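Local coordinates for uncharacterized protein A6V7T0 (Pseudomonas aeruginosa, PDB 3K12) that is of unknown function but belongs to the YjgF-like family of small alpha/beta proteins and is a trimer in the crystal, at residues Q26-P31 with T39-E44. Residues are numbered along the deposited sequence; the frame is centred on the assembly and turned at random. Where two conformers were deposited one is given.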
loop_
_atom_site.group_PDB
_atom_site.type_symbol
_atom_site.label_atom_id
_atom_site.label_comp_id
_atom_site.label_asym_id
_atom_site.label_seq_id
_atom_site.Cartn_x
_atom_site.Cartn_y
_atom_site.Cartn_z
ATOM N N GLN D 26 -6.473 -8.612 -4.766
ATOM C CA GLN D 26 -7.707 -9.128 -5.365
ATOM C C GLN D 26 -7.674 -8.971 -6.868
ATOM O O GLN D 26 -7.490 -7.853 -7.381
ATOM C CB GLN D 26 -8.896 -8.344 -4.819
ATOM C CG GLN D 26 -9.183 -8.590 -3.336
ATOM C CD GLN D 26 -9.493 -10.034 -3.058
ATOM O OE1 GLN D 26 -10.379 -10.602 -3.670
ATOM N NE2 GLN D 26 -8.744 -10.649 -2.135
ATOM N N VAL D 27 -7.871 -10.084 -7.583
ATOM C CA VAL D 27 -7.932 -10.084 -9.055
ATOM C C VAL D 27 -9.211 -10.811 -9.495
ATOM O O VAL D 27 -9.852 -11.468 -8.683
ATOM C CB VAL D 27 -6.711 -10.755 -9.690
ATOM C CG1 VAL D 27 -5.438 -10.017 -9.276
ATOM C CG2 VAL D 27 -6.636 -12.221 -9.269
ATOM N N ALA D 28 -9.574 -10.673 -10.766
ATOM C CA ALA D 28 -10.824 -11.265 -11.256
ATOM C C ALA D 28 -10.699 -12.779 -11.342
ATOM O O ALA D 28 -9.754 -13.286 -11.933
ATOM C CB ALA D 28 -11.159 -10.696 -12.636
ATOM N N ASP D 29 -11.668 -13.481 -10.758
ATOM C CA ASP D 29 -11.775 -14.943 -10.900
ATOM C C ASP D 29 -11.838 -15.371 -12.370
ATOM O O ASP D 29 -11.266 -16.397 -12.754
ATOM C CB ASP D 29 -13.026 -15.445 -10.194
ATOM C CG ASP D 29 -12.800 -15.718 -8.720
ATOM O OD1 ASP D 29 -11.628 -15.744 -8.275
ATOM O OD2 ASP D 29 -13.808 -15.919 -7.997
ATOM N N ASP D 30 -12.534 -14.590 -13.185
ATOM C CA ASP D 30 -12.580 -14.854 -14.618
ATOM C C ASP D 30 -11.977 -13.668 -15.354
ATOM O O ASP D 30 -12.684 -12.709 -15.622
ATOM C CB ASP D 30 -14.020 -15.101 -15.089
ATOM C CG ASP D 30 -14.136 -15.155 -16.615
ATOM O OD1 ASP D 30 -13.098 -15.220 -17.309
ATOM O OD2 ASP D 30 -15.285 -15.113 -17.105
ATOM N N PRO D 31 -10.676 -13.742 -15.688
ATOM C CA PRO D 31 -10.012 -12.595 -16.305
ATOM C C PRO D 31 -10.093 -12.509 -17.833
ATOM O O PRO D 31 -9.251 -11.858 -18.448
ATOM C CB PRO D 31 -8.557 -12.766 -15.863
ATOM C CG PRO D 31 -8.375 -14.246 -15.756
ATOM C CD PRO D 31 -9.731 -14.856 -15.470
ATOM N N THR D 39 -13.215 -5.264 -12.795
ATOM C CA THR D 39 -13.371 -4.357 -11.668
ATOM C C THR D 39 -14.612 -4.741 -10.840
ATOM O O THR D 39 -14.580 -4.770 -9.607
ATOM C CB THR D 39 -13.434 -2.885 -12.134
ATOM O OG1 THR D 39 -12.225 -2.572 -12.849
ATOM C CG2 THR D 39 -13.573 -1.947 -10.941
ATOM N N ARG D 40 -15.725 -5.045 -11.531
ATOM C CA ARG D 40 -16.945 -5.448 -10.836
ATOM C C ARG D 40 -16.716 -6.743 -10.057
ATOM O O ARG D 40 -17.137 -6.840 -8.913
ATOM C CB ARG D 40 -18.048 -5.742 -11.851
ATOM C CG ARG D 40 -18.433 -4.598 -12.715
ATOM C CD ARG D 40 -19.375 -5.015 -13.900
ATOM N NE ARG D 40 -19.766 -3.777 -14.563
ATOM C CZ ARG D 40 -20.533 -2.867 -13.957
ATOM N NH1 ARG D 40 -20.822 -1.718 -14.538
ATOM N NH2 ARG D 40 -21.003 -3.134 -12.751
ATOM N N GLN D 41 -16.103 -7.728 -10.708
ATOM C CA GLN D 41 -15.793 -9.012 -10.041
ATOM C C GLN D 41 -15.002 -8.798 -8.749
ATOM O O GLN D 41 -15.315 -9.394 -7.708
ATOM C CB GLN D 41 -14.991 -9.954 -10.924
ATOM C CG GLN D 41 -15.771 -10.601 -12.081
ATOM C CD GLN D 41 -14.863 -11.470 -12.912
ATOM O OE1 GLN D 41 -14.256 -12.418 -12.405
ATOM N NE2 GLN D 41 -14.721 -11.129 -14.198
ATOM N N ILE D 42 -13.976 -7.949 -8.836
ATOM C CA ILE D 42 -13.110 -7.665 -7.699
ATOM C C ILE D 42 -13.874 -6.947 -6.607
ATOM O O ILE D 42 -13.805 -7.342 -5.451
ATOM C CB ILE D 42 -11.879 -6.862 -8.149
ATOM C CG1 ILE D 42 -10.925 -7.748 -8.964
ATOM C CG2 ILE D 42 -11.157 -6.233 -6.927
ATOM C CD1 ILE D 42 -9.950 -6.956 -9.798
ATOM N N LEU D 43 -14.611 -5.883 -6.955
ATOM C CA LEU D 43 -15.360 -5.180 -5.952
ATOM C C LEU D 43 -16.433 -6.048 -5.322
ATOM O O LEU D 43 -16.715 -5.905 -4.128
ATOM C CB LEU D 43 -15.961 -3.879 -6.506
ATOM C CG LEU D 43 -14.902 -2.815 -6.876
ATOM C CD1 LEU D 43 -15.578 -1.714 -7.723
ATOM C CD2 LEU D 43 -14.332 -2.199 -5.625
ATOM N N GLU D 44 -17.037 -6.952 -6.120
ATOM C CA GLU D 44 -18.005 -7.857 -5.504
ATOM C C GLU D 44 -17.354 -8.823 -4.514
ATOM O O GLU D 44 -17.923 -9.070 -3.439
ATOM C CB GLU D 44 -18.812 -8.650 -6.518
ATOM C CG GLU D 44 -19.715 -9.610 -5.780
ATOM C CD GLU D 44 -20.761 -10.233 -6.633
ATOM O OE1 GLU D 44 -21.932 -10.248 -6.190
ATOM O OE2 GLU D 44 -20.398 -10.718 -7.721
#
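The side-chain amide of Gln41 reads both backbone groups of Asp30, taking one hydrogen bond and giving another. Its OE1 accepts Asp30 N at 2.9 Å, the donor arriving in the carbonyl plane on a lone pair with a nearly straight N-H...O angle of 167°. In return NE2 donates to Asp30 O, also over 2.9 Å; that oxygen lies almost in the Gln41 amide plane, whereas NE2 is tilted 29° from the plane of the Asp30 carbonyl. Two bonds to one residue fix the rotation of the amide and settle which end is oxygen. The chain of Gln41 is extended beyond CG (chi2 178°), which carries the amide from the helix to the loop, and the methyl of Ala28 lies over one face of the amide, its CB 3.8 Å from Gln41 CD.

One residue further along the helix, Ile42 lies against Gln26 of strand 20-26 and the adjoining Val27. Its CG1 and CD1 run along the backbone from Gln26 O to Val27 C, which CG1 approaches at 3.5 Å, while CG2 meets Gln26 CB. Beyond this first shell, Ile42 touches Val106 and Met108 of strand 106-113, the neighbour to which the backbone of Gln26 is hydrogen-bonded. The amide of Gln26 turns to Asn45 through OE1 and to Gly24 O through NE2, while Asp30 OD1 bonds Ser32 OG and Gln41 NE2 has a weak second bond to Asp37. The loop leaving strand 20-26 is thus held to helix 35-52 at the strand-to-helix connection of the YjgF-like alpha/beta fold, in which helices pack on one face of a mixed sheet.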